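Local coordinates for minor fimbrium tip subunit Mfa3 (Porphyromonas gingivalis ATCC 33277, PDB 5NF4), which forms part of the tip of the minor fimbriae, surface filaments through which the bacterium adheres to host cells and other oral bacteria and builds biofilm, at residues E205-N209 / I330-P334; G302-P306 / I337-Y341; P274-F278 / D289-I293; K198-V204 / H325-K331. All blocks are in the same frame, centred on the assembly; numbering follows the deposited sequence.

Interaction 1: residues E205-N209 / I330-P334; sequences EGVEN and IKTLP
Glu-205 and Thr-332 are joined by the one strong hydrogen bond of this contact, at the end of a parallel strand pair. Thr-332 N gives its proton to Glu-205 O at 2.9 Å, almost straight at 177°. Weaker contacts accompany it. Lys-331 CA-H also faces Glu-205 O, and Gly-206 CA lies 3.5 Å from Thr-332 O, its C-H directed at the oxygen. That same Thr-332 O takes a weak, bent bond from Asn-209 ND2 at 3.3 Å.

Glycine suits position 206 on two counts: its phi is positive, at 81°, and its CA-H lies close against Thr-332 O. Past it the chain enters a short 3-10 turn, closed by Asn-209 N on Gly-206 O, and this turn carries the Asn-209 amide back to the strand end.

Apolar contact is thin. The methyl CG2 of Thr-332 meets Asn-209 CB at 3.8 Å; with CG2 anti to the backbone N, this branch faces the 3-10 turn.

The charged pair lies on the outer side. The extended chains of Glu-205 and Lys-331 cross obliquely, with Glu-205 OE1 against the methylene CD of Lys-331 at 3.6 Å. Glu-205 OE1 and Lys-331 NZ stay 4.3 Å apart, beyond a salt bridge, while Glu-205 OE2 rests on Leu-333 CD2 at 3.4 Å.

The chemistry implies that mainly backbone groups hold this end of the strand pair, with a weak contribution from the Asn-209 amide, and that the glutamate and lysine probably add only a modest, solvent-screened attraction.

Interaction 2: residues G302-P306 / I337-Y341; sequences GQYLP and IEVKY
Tyr-304 and Tyr-341 make the tight part of this contact, between the first turn of helix 304-308 and strand 337-345. CE1 of Tyr-304 sits over one face of the Tyr-341 ring, 3.3 Å from Tyr-341 CG and displaced toward the rim. The planes are inclined by 38° with centroids 4.9 Å apart, an oblique meeting of the two rings. With CG of Tyr-304 anti to the backbone N (chi1 -177°), the ring is thrown from the helix toward the strand.

Packing is looser toward Ile-337. Leu-305 CD1 lies 4.0 Å from Val-339 CG2 and 4.2 Å from Ile-337 CG1, crossing both side chains at about a right angle. Branched aliphatic residues suit a strand and offer methyls to the leucine. Between the two backbones, on the side away from Ile-337, a water accepts from Tyr-304 N at 2.9 Å and donates to Val-339 O at 2.7 Å.

Tyrosine suits both places because the ring packs while the hydroxyl reaches a polar partner: Tyr-304 OH bonds Pro-291 O and Tyr-328 OH, and Tyr-341 OH bonds His-295 N. The helix thus lies against strand 337-345, with strands 287-291 and 324-332 alongside.

Interaction 3: residues P274-F278 / D289-I293; sequences PINFF and DVPII
Phe-278 and Val-290 lie side by side and point the same way, the ring laid flat over the valine. Val-290 CB stands 3.7 Å from the Phe-278 ring centroid, only 15° off the normal, in a CH-pi contact, and Val-290 CG1 touches Phe-278 CZ at 3.5 Å. The ring comes across because Phe-278 CG takes the position between backbone N and carbonyl carbon (chi1 62°). Ile-292 crosses it at about a right angle, its CG1 meeting the ring edge at CD2.

These residues belong to the beta hairpin of strands 277-282 and 287-291, at its open end. Phe-278 and Val-290 form a hydrogen-bonded antiparallel pair, N to O in both directions (3.0 Å from Phe-278 N to Val-290 O, 2.8 Å from Val-290 N to Phe-278 O). Phe-277 and Pro-291 make the non-hydrogen-bonded pair, a place that suits proline, which has no N-H to give. Beyond it Ile-292 N bonds Asn-276 O at 2.9 Å, and a water joins Asn-276 N to Ile-292 O.

On the face of Phe-277 and Pro-291, the Phe-277 ring lies aslant Asp-289, ring and carboxylate planes 61° apart, with Phe-277 CE2 at 3.5 Å from Asp-289 OD1. That carboxylate is salt-bridged to Arg-279, while the Phe-277 ring meets Trp-264 edge-to-face.

Interaction 4: residues K198-V204 / H325-K331; sequences KLDVNIV and HYIYRIK
Asp-200 and His-325 meet across two neighbouring parallel strands, 180-205 and 324-332, part of the beta-sheet framework of this fimbrillin-family protein. The strands pair in register from Lys-198 with His-325 to Ile-203 with Ile-330, and the backbone of Asp-200 bonds Tyr-326 O and Tyr-328 N, the residues either side of its partner Ile-327, as in a parallel sheet.

Asp-200 can be followed outward. Asp-200 CB lies 3.3 Å from His-325 NE2 and close to Tyr-326 O. CG, anti to the backbone N (chi1 -168°), turns the carboxylate toward the histidine. At the tip, Asp-200 OD2 accepts from His-325 NE2 at 2.6 Å through its anti lone pair, in the ring plane, with carboxylate and imidazole nearly coplanar. Asp-200 OD1 goes the other way: Asn-202 ND2 reaches it from above the carboxylate plane at 2.9 Å, and Gln-248 also bonds it. An acid suits this buried place because both oxygens have donors.

Lys-198 CD covers one face of the His-325 ring in a CH-pi contact, Ile-327 CG1 the opposite face. The lysine's long methylenes suit that flat surface, and its amine continues to Glu-66.

The other side of the sheet is largely apolar, with the tyrosine hydroxyls hydrogen-bonded beyond it. Leu-199 CD1 packs on Tyr-328 CE1 at 3.7 Å, and Ile-203 CD1 on Ile-330 CB at 3.9 Å. Val-201 CG1 against Ile-330 CD1, at 3.4 Å, is tighter than usual contact.

Asn-202 grips Tyr-328 O twice, through N at 2.8 Å and ND2 at 3.3 Å, the two donors arriving from opposite faces of the carbonyl plane.

Overall arrangement
All four contacts lie on the same side of the chain's centre. Interactions 1 and 4 share strand 324-332 and follow one parallel pairing with strand 180-205 to its end, their centres about 13 Å apart. Strand 337-345 flanks strand 324-332 antiparallel and brings in interaction 2, its centre about 11 Å from that of interaction 4. The hairpin of interaction 3 falls in the 120 residues between the partners of interactions 1 and 4, and interaction 2 opens after it closes. Phe-278, Ile-292, Tyr-304, Tyr-328 and Tyr-341 link interactions 2, 3 and 4 in one core, and Ile-330, packed on Phe-278, brings interaction 1 into it, so residues distant in sequence pack together in this part of the tip subunit.

Interaction 1: residues E205-N209 / I330-P334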
# COMPACT_ATOMS: atom_id res chain seq x y z
N GLU A 205 -20.09 -18.89 4.61
CA GLU A 205 -20.78 -20.16 4.61
C GLU A 205 -19.96 -21.19 3.82
O GLU A 205 -19.33 -20.84 2.82
CB GLU A 205 -22.18 -19.94 4.04
CG GLU A 205 -22.84 -21.04 3.30
CD GLU A 205 -24.25 -20.63 2.88
OE1 GLU A 205 -24.69 -19.50 3.24
OE2 GLU A 205 -24.90 -21.42 2.18
N GLY A 206 -19.96 -22.44 4.31
CA GLY A 206 -19.32 -23.56 3.63
C GLY A 206 -17.81 -23.68 3.80
O GLY A 206 -17.14 -24.28 2.96
N VAL A 207 -17.28 -23.13 4.89
CA VAL A 207 -15.84 -23.18 5.13
C VAL A 207 -15.36 -24.64 5.31
O VAL A 207 -14.18 -24.94 5.13
CB VAL A 207 -15.45 -22.32 6.37
CG1 VAL A 207 -15.90 -22.96 7.68
CG2 VAL A 207 -13.96 -22.05 6.39
N GLU A 208 -16.29 -25.54 5.62
CA GLU A 208 -15.99 -26.97 5.71
C GLU A 208 -15.47 -27.56 4.38
O GLU A 208 -14.88 -28.64 4.36
CB GLU A 208 -17.23 -27.76 6.13
CG GLU A 208 -17.71 -27.47 7.53
CD GLU A 208 -18.32 -26.10 7.68
OE1 GLU A 208 -18.81 -25.56 6.65
OE2 GLU A 208 -18.29 -25.56 8.81
N ASN A 209 -15.76 -26.87 3.28
CA ASN A 209 -15.44 -27.38 1.95
C ASN A 209 -14.11 -26.84 1.47
O ASN A 209 -13.67 -27.19 0.39
CB ASN A 209 -16.50 -26.99 0.93
CG ASN A 209 -17.87 -27.58 1.23
OD1 ASN A 209 -18.00 -28.73 1.66
ND2 ASN A 209 -18.91 -26.79 0.97
N ILE A 330 -17.48 -14.75 0.83
CA ILE A 330 -17.67 -15.92 -0.04
C ILE A 330 -18.51 -17.03 0.58
O ILE A 330 -18.32 -17.39 1.75
CB ILE A 330 -16.30 -16.50 -0.43
CG1 ILE A 330 -15.46 -15.44 -1.13
CG2 ILE A 330 -16.51 -17.76 -1.34
CD1 ILE A 330 -14.06 -15.86 -1.38
N LYS A 331 -19.45 -17.56 -0.20
CA LYS A 331 -20.24 -18.74 0.17
C LYS A 331 -19.76 -19.90 -0.69
O LYS A 331 -19.79 -19.82 -1.91
CB LYS A 331 -21.74 -18.53 -0.05
CG LYS A 331 -22.37 -17.45 0.80
CD LYS A 331 -23.85 -17.29 0.49
CE LYS A 331 -24.49 -16.14 1.27
NZ LYS A 331 -25.98 -16.07 1.04
N THR A 332 -19.32 -20.98 -0.04
CA THR A 332 -18.86 -22.18 -0.73
C THR A 332 -19.96 -23.23 -0.72
O THR A 332 -20.26 -23.84 0.31
CB THR A 332 -17.61 -22.76 -0.08
OG1 THR A 332 -16.69 -21.70 0.18
CG2 THR A 332 -16.96 -23.77 -0.99
N LEU A 333 -20.59 -23.40 -1.87
CA LEU A 333 -21.66 -24.37 -2.01
C LEU A 333 -21.08 -25.58 -2.73
O LEU A 333 -19.94 -25.52 -3.19
CB LEU A 333 -22.83 -23.74 -2.75
CG LEU A 333 -23.15 -22.34 -2.22
CD1 LEU A 333 -24.28 -21.71 -3.00
CD2 LEU A 333 -23.48 -22.41 -0.72
N PRO A 334 -21.84 -26.68 -2.81
CA PRO A 334 -21.33 -27.95 -3.33
C PRO A 334 -20.69 -27.82 -4.70
O PRO A 334 -19.58 -28.31 -4.91
CB PRO A 334 -22.57 -28.84 -3.39
CG PRO A 334 -23.47 -28.29 -2.32
CD PRO A 334 -23.25 -26.80 -2.37

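Interaction 2: residues G302-P306 / I337-Y341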
# COMPACT_ATOMS: atom_id res chain seq x y z
N GLY A 302 -24.91 -6.72 -11.19
CA GLY A 302 -25.18 -7.11 -9.81
C GLY A 302 -24.43 -8.33 -9.31
O GLY A 302 -24.51 -8.68 -8.13
N GLN A 303 -23.72 -9.01 -10.21
CA GLN A 303 -22.93 -10.18 -9.84
C GLN A 303 -21.45 -9.92 -10.06
O GLN A 303 -21.01 -9.62 -11.18
CB GLN A 303 -23.37 -11.40 -10.63
CG GLN A 303 -24.80 -11.82 -10.38
CD GLN A 303 -25.15 -13.01 -11.23
OE1 GLN A 303 -24.66 -14.11 -11.01
NE2 GLN A 303 -25.96 -12.78 -12.25
N TYR A 304 -20.68 -10.02 -8.99
CA TYR A 304 -19.26 -9.75 -9.05
C TYR A 304 -18.55 -10.63 -10.08
O TYR A 304 -17.79 -10.12 -10.89
CB TYR A 304 -18.61 -9.97 -7.68
CG TYR A 304 -17.15 -9.65 -7.68
CD1 TYR A 304 -16.70 -8.37 -7.40
CD2 TYR A 304 -16.19 -10.62 -7.96
CE1 TYR A 304 -15.34 -8.06 -7.39
CE2 TYR A 304 -14.84 -10.32 -7.96
CZ TYR A 304 -14.42 -9.04 -7.68
OH TYR A 304 -13.07 -8.72 -7.67
N LEU A 305 -18.81 -11.93 -10.08
CA LEU A 305 -17.90 -12.79 -10.83
C LEU A 305 -17.92 -12.58 -12.35
O LEU A 305 -16.86 -12.50 -12.96
CB LEU A 305 -18.17 -14.26 -10.52
CG LEU A 305 -17.47 -14.70 -9.23
CD1 LEU A 305 -18.01 -16.09 -8.84
CD2 LEU A 305 -15.94 -14.72 -9.35
N PRO A 306 -19.11 -12.46 -12.96
CA PRO A 306 -19.15 -12.23 -14.40
C PRO A 306 -18.51 -10.91 -14.80
O PRO A 306 -17.85 -10.83 -15.82
CB PRO A 306 -20.65 -12.24 -14.72
CG PRO A 306 -21.29 -12.98 -13.59
CD PRO A 306 -20.45 -12.72 -12.39
N ILE A 337 -19.45 -21.20 -6.09
CA ILE A 337 -19.26 -20.18 -5.07
C ILE A 337 -20.06 -18.95 -5.39
O ILE A 337 -20.44 -18.71 -6.54
CB ILE A 337 -17.77 -19.82 -4.88
CG1 ILE A 337 -17.20 -19.15 -6.15
CG2 ILE A 337 -17.01 -21.09 -4.49
CD1 ILE A 337 -15.83 -18.49 -5.97
N GLU A 338 -20.33 -18.17 -4.36
CA GLU A 338 -20.95 -16.87 -4.51
C GLU A 338 -19.98 -15.90 -3.90
O GLU A 338 -19.37 -16.21 -2.89
CB GLU A 338 -22.31 -16.82 -3.83
CG GLU A 338 -23.27 -17.88 -4.31
CD GLU A 338 -24.64 -17.69 -3.73
OE1 GLU A 338 -24.79 -16.85 -2.82
OE2 GLU A 338 -25.58 -18.35 -4.20
N VAL A 339 -19.82 -14.76 -4.54
CA VAL A 339 -18.86 -13.77 -4.06
C VAL A 339 -19.49 -12.41 -3.97
O VAL A 339 -20.08 -11.94 -4.94
CB VAL A 339 -17.63 -13.67 -4.99
CG1 VAL A 339 -16.63 -12.66 -4.43
CG2 VAL A 339 -16.98 -15.00 -5.16
N LYS A 340 -19.38 -11.78 -2.80
CA LYS A 340 -19.73 -10.37 -2.62
C LYS A 340 -18.45 -9.62 -2.29
O LYS A 340 -17.54 -10.18 -1.68
CB LYS A 340 -20.77 -10.20 -1.51
CG LYS A 340 -22.14 -10.78 -1.84
CD LYS A 340 -22.74 -10.10 -3.06
CE LYS A 340 -24.10 -10.67 -3.43
NZ LYS A 340 -25.18 -10.13 -2.57
N TYR A 341 -18.42 -8.34 -2.68
CA TYR A 341 -17.20 -7.55 -2.72
C TYR A 341 -17.42 -6.14 -2.25
O TYR A 341 -18.47 -5.54 -2.49
CB TYR A 341 -16.66 -7.53 -4.15
CG TYR A 341 -15.72 -6.40 -4.53
CD1 TYR A 341 -14.35 -6.53 -4.39
CD2 TYR A 341 -16.21 -5.21 -5.09
CE1 TYR A 341 -13.47 -5.50 -4.78
CE2 TYR A 341 -15.35 -4.19 -5.48
CZ TYR A 341 -13.99 -4.34 -5.32
OH TYR A 341 -13.12 -3.35 -5.69
O HOH W 1 -21.75 -10.40 -6.35

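Interaction 3: residues P274-F278 / D289-I293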
# COMPACT_ATOMS: atom_id res chain seq x y z
N PRO A 274 -0.98 -9.02 -15.87
CA PRO A 274 -0.66 -8.78 -14.46
C PRO A 274 -1.86 -8.77 -13.52
O PRO A 274 -1.75 -8.27 -12.40
CB PRO A 274 -0.01 -7.38 -14.50
CG PRO A 274 -0.82 -6.67 -15.61
CD PRO A 274 -1.14 -7.76 -16.63
N ILE A 275 -3.00 -9.29 -13.95
CA ILE A 275 -4.18 -9.28 -13.10
C ILE A 275 -3.93 -10.13 -11.85
O ILE A 275 -3.55 -11.29 -11.94
CB ILE A 275 -5.45 -9.78 -13.85
CG1 ILE A 275 -5.78 -8.81 -14.99
CG2 ILE A 275 -6.65 -9.93 -12.88
CD1 ILE A 275 -6.89 -9.28 -15.94
N ASN A 276 -4.16 -9.53 -10.68
CA ASN A 276 -4.14 -10.26 -9.42
C ASN A 276 -5.42 -11.05 -9.24
O ASN A 276 -6.50 -10.55 -9.52
CB ASN A 276 -3.98 -9.30 -8.24
CG ASN A 276 -2.64 -8.62 -8.19
OD1 ASN A 276 -2.00 -8.28 -9.22
ND2 ASN A 276 -2.18 -8.42 -7.00
N PHE A 277 -5.32 -12.29 -8.77
CA PHE A 277 -6.53 -13.03 -8.45
C PHE A 277 -6.25 -13.96 -7.30
O PHE A 277 -5.09 -14.26 -7.02
CB PHE A 277 -7.03 -13.84 -9.67
CG PHE A 277 -6.11 -14.95 -10.12
CD1 PHE A 277 -5.02 -14.69 -10.95
CD2 PHE A 277 -6.35 -16.29 -9.76
CE1 PHE A 277 -4.18 -15.72 -11.40
CE2 PHE A 277 -5.53 -17.29 -10.19
CZ PHE A 277 -4.45 -17.02 -11.03
N PHE A 278 -7.31 -14.40 -6.63
CA PHE A 278 -7.13 -15.44 -5.63
C PHE A 278 -7.84 -16.69 -6.10
O PHE A 278 -8.86 -16.64 -6.81
CB PHE A 278 -7.55 -15.01 -4.21
CG PHE A 278 -9.00 -14.64 -4.03
CD1 PHE A 278 -9.92 -15.57 -3.59
CD2 PHE A 278 -9.43 -13.33 -4.19
CE1 PHE A 278 -11.25 -15.23 -3.36
CE2 PHE A 278 -10.77 -12.98 -3.97
CZ PHE A 278 -11.67 -13.92 -3.55
N ASP A 289 -11.19 -19.34 -9.55
CA ASP A 289 -10.34 -18.16 -9.64
C ASP A 289 -11.19 -16.91 -9.58
O ASP A 289 -12.19 -16.77 -10.29
CB ASP A 289 -9.52 -18.18 -10.91
CG ASP A 289 -8.45 -19.27 -10.92
OD1 ASP A 289 -8.00 -19.69 -9.84
OD2 ASP A 289 -8.04 -19.68 -12.02
N VAL A 290 -10.80 -16.00 -8.70
CA VAL A 290 -11.56 -14.79 -8.45
C VAL A 290 -10.65 -13.62 -8.74
O VAL A 290 -9.78 -13.29 -7.95
CB VAL A 290 -12.06 -14.72 -7.03
CG1 VAL A 290 -12.92 -13.45 -6.79
CG2 VAL A 290 -12.85 -16.00 -6.69
N PRO A 291 -10.81 -13.00 -9.91
CA PRO A 291 -10.00 -11.81 -10.22
C PRO A 291 -10.30 -10.69 -9.24
O PRO A 291 -11.45 -10.51 -8.84
CB PRO A 291 -10.43 -11.45 -11.65
CG PRO A 291 -11.05 -12.68 -12.19
CD PRO A 291 -11.73 -13.33 -11.00
N ILE A 292 -9.26 -9.94 -8.87
CA ILE A 292 -9.38 -8.82 -7.96
C ILE A 292 -9.50 -7.54 -8.78
O ILE A 292 -8.77 -7.37 -9.76
CB ILE A 292 -8.15 -8.79 -7.03
CG1 ILE A 292 -8.15 -10.04 -6.15
CG2 ILE A 292 -8.15 -7.53 -6.17
CD1 ILE A 292 -6.81 -10.30 -5.50
N ILE A 293 -10.48 -6.70 -8.45
CA ILE A 293 -10.73 -5.45 -9.18
C ILE A 293 -10.84 -4.30 -8.21
O ILE A 293 -11.03 -4.50 -7.02
CB ILE A 293 -12.01 -5.52 -10.01
CG1 ILE A 293 -13.27 -5.49 -9.11
CG2 ILE A 293 -12.02 -6.79 -10.82
CD1 ILE A 293 -14.58 -5.65 -9.87
O HOH W 2 -5.98 -7.38 -10.32

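Interaction 4: residues K198-V204 / H325-K331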
# COMPACT_ATOMS: atom_id res chain seq x y z
N LYS A 198 -4.48 -4.61 1.18
CA LYS A 198 -4.86 -5.71 2.05
C LYS A 198 -5.96 -6.51 1.38
O LYS A 198 -6.99 -5.94 0.96
CB LYS A 198 -5.30 -5.16 3.40
CG LYS A 198 -5.80 -6.17 4.42
CD LYS A 198 -6.14 -5.48 5.73
CE LYS A 198 -6.64 -6.45 6.78
NZ LYS A 198 -6.75 -5.81 8.11
N LEU A 199 -5.75 -7.82 1.29
CA LEU A 199 -6.73 -8.72 0.73
C LEU A 199 -7.36 -9.48 1.87
O LEU A 199 -6.66 -10.07 2.68
CB LEU A 199 -6.09 -9.68 -0.27
CG LEU A 199 -6.99 -10.78 -0.83
CD1 LEU A 199 -8.13 -10.19 -1.69
CD2 LEU A 199 -6.17 -11.76 -1.63
N ASP A 200 -8.69 -9.44 1.93
CA ASP A 200 -9.44 -9.85 3.09
C ASP A 200 -10.56 -10.78 2.63
O ASP A 200 -11.57 -10.31 2.12
CB ASP A 200 -10.00 -8.58 3.77
CG ASP A 200 -10.56 -8.82 5.14
OD1 ASP A 200 -10.95 -9.96 5.47
OD2 ASP A 200 -10.64 -7.82 5.90
N VAL A 201 -10.36 -12.09 2.77
CA VAL A 201 -11.33 -13.08 2.28
C VAL A 201 -12.05 -13.79 3.43
O VAL A 201 -11.44 -14.43 4.29
CB VAL A 201 -10.63 -14.10 1.35
CG1 VAL A 201 -11.60 -15.14 0.86
CG2 VAL A 201 -9.99 -13.39 0.16
N ASN A 202 -13.37 -13.67 3.42
CA ASN A 202 -14.20 -14.16 4.49
C ASN A 202 -15.20 -15.21 4.00
O ASN A 202 -15.99 -14.95 3.09
CB ASN A 202 -14.95 -13.00 5.13
CG ASN A 202 -14.00 -11.95 5.73
OD1 ASN A 202 -13.66 -12.01 6.91
ND2 ASN A 202 -13.56 -11.02 4.90
N ILE A 203 -15.12 -16.40 4.58
CA ILE A 203 -16.03 -17.49 4.19
C ILE A 203 -17.22 -17.45 5.12
O ILE A 203 -17.21 -17.99 6.24
CB ILE A 203 -15.33 -18.88 4.24
CG1 ILE A 203 -13.95 -18.81 3.59
CG2 ILE A 203 -16.21 -19.95 3.63
CD1 ILE A 203 -13.90 -18.20 2.20
N VAL A 204 -18.28 -16.83 4.64
CA VAL A 204 -19.49 -16.69 5.45
C VAL A 204 -20.28 -18.00 5.58
O VAL A 204 -21.02 -18.22 6.53
CB VAL A 204 -20.37 -15.57 4.85
CG1 VAL A 204 -19.60 -14.27 4.81
CG2 VAL A 204 -20.79 -15.92 3.46
N HIS A 325 -8.26 -1.58 0.96
CA HIS A 325 -8.67 -2.83 1.60
C HIS A 325 -9.73 -3.51 0.73
O HIS A 325 -10.83 -2.97 0.54
CB HIS A 325 -9.19 -2.45 2.99
CG HIS A 325 -9.52 -3.59 3.91
ND1 HIS A 325 -10.11 -3.39 5.14
CD2 HIS A 325 -9.37 -4.94 3.78
CE1 HIS A 325 -10.30 -4.55 5.74
NE2 HIS A 325 -9.86 -5.50 4.94
N TYR A 326 -9.38 -4.69 0.20
CA TYR A 326 -10.20 -5.47 -0.71
C TYR A 326 -10.84 -6.60 0.10
O TYR A 326 -10.15 -7.49 0.60
CB TYR A 326 -9.35 -6.02 -1.87
CG TYR A 326 -8.81 -4.92 -2.76
CD1 TYR A 326 -7.69 -4.19 -2.37
CD2 TYR A 326 -9.43 -4.59 -3.95
CE1 TYR A 326 -7.21 -3.13 -3.15
CE2 TYR A 326 -8.94 -3.54 -4.77
CZ TYR A 326 -7.83 -2.81 -4.34
OH TYR A 326 -7.35 -1.73 -5.10
N ILE A 327 -12.16 -6.52 0.23
CA ILE A 327 -12.90 -7.40 1.13
C ILE A 327 -13.86 -8.28 0.35
O ILE A 327 -14.72 -7.80 -0.39
CB ILE A 327 -13.68 -6.58 2.19
CG1 ILE A 327 -12.71 -5.68 2.97
CG2 ILE A 327 -14.43 -7.50 3.17
CD1 ILE A 327 -13.39 -4.57 3.76
N TYR A 328 -13.69 -9.60 0.51
CA TYR A 328 -14.55 -10.58 -0.13
C TYR A 328 -15.32 -11.38 0.91
O TYR A 328 -14.79 -11.76 1.97
CB TYR A 328 -13.71 -11.52 -1.03
CG TYR A 328 -13.14 -10.75 -2.18
CD1 TYR A 328 -11.95 -10.04 -2.03
CD2 TYR A 328 -13.81 -10.67 -3.40
CE1 TYR A 328 -11.43 -9.31 -3.08
CE2 TYR A 328 -13.29 -9.93 -4.45
CZ TYR A 328 -12.10 -9.26 -4.28
OH TYR A 328 -11.61 -8.51 -5.32
N ARG A 329 -16.59 -11.59 0.60
CA ARG A 329 -17.47 -12.42 1.41
C ARG A 329 -17.89 -13.54 0.48
O ARG A 329 -18.54 -13.30 -0.54
CB ARG A 329 -18.65 -11.60 1.96
CG ARG A 329 -18.15 -10.39 2.74
CD ARG A 329 -19.21 -9.41 3.12
NE ARG A 329 -19.82 -8.68 2.01
CZ ARG A 329 -19.23 -7.72 1.30
NH1 ARG A 329 -17.97 -7.38 1.51
NH2 ARG A 329 -19.92 -7.12 0.34
N ILE A 330 -17.48 -14.75 0.83
CA ILE A 330 -17.67 -15.92 -0.04
C ILE A 330 -18.51 -17.03 0.58
O ILE A 330 -18.32 -17.39 1.75
CB ILE A 330 -16.30 -16.50 -0.43
CG1 ILE A 330 -15.46 -15.44 -1.13
CG2 ILE A 330 -16.51 -17.76 -1.34
CD1 ILE A 330 -14.06 -15.86 -1.38
N LYS A 331 -19.45 -17.56 -0.20
CA LYS A 331 -20.24 -18.74 0.17
C LYS A 331 -19.76 -19.90 -0.69
O LYS A 331 -19.79 -19.82 -1.91
CB LYS A 331 -21.74 -18.53 -0.05
CG LYS A 331 -22.37 -17.45 0.80
CD LYS A 331 -23.85 -17.29 0.49
CE LYS A 331 -24.49 -16.14 1.27
NZ LYS A 331 -25.98 -16.07 1.04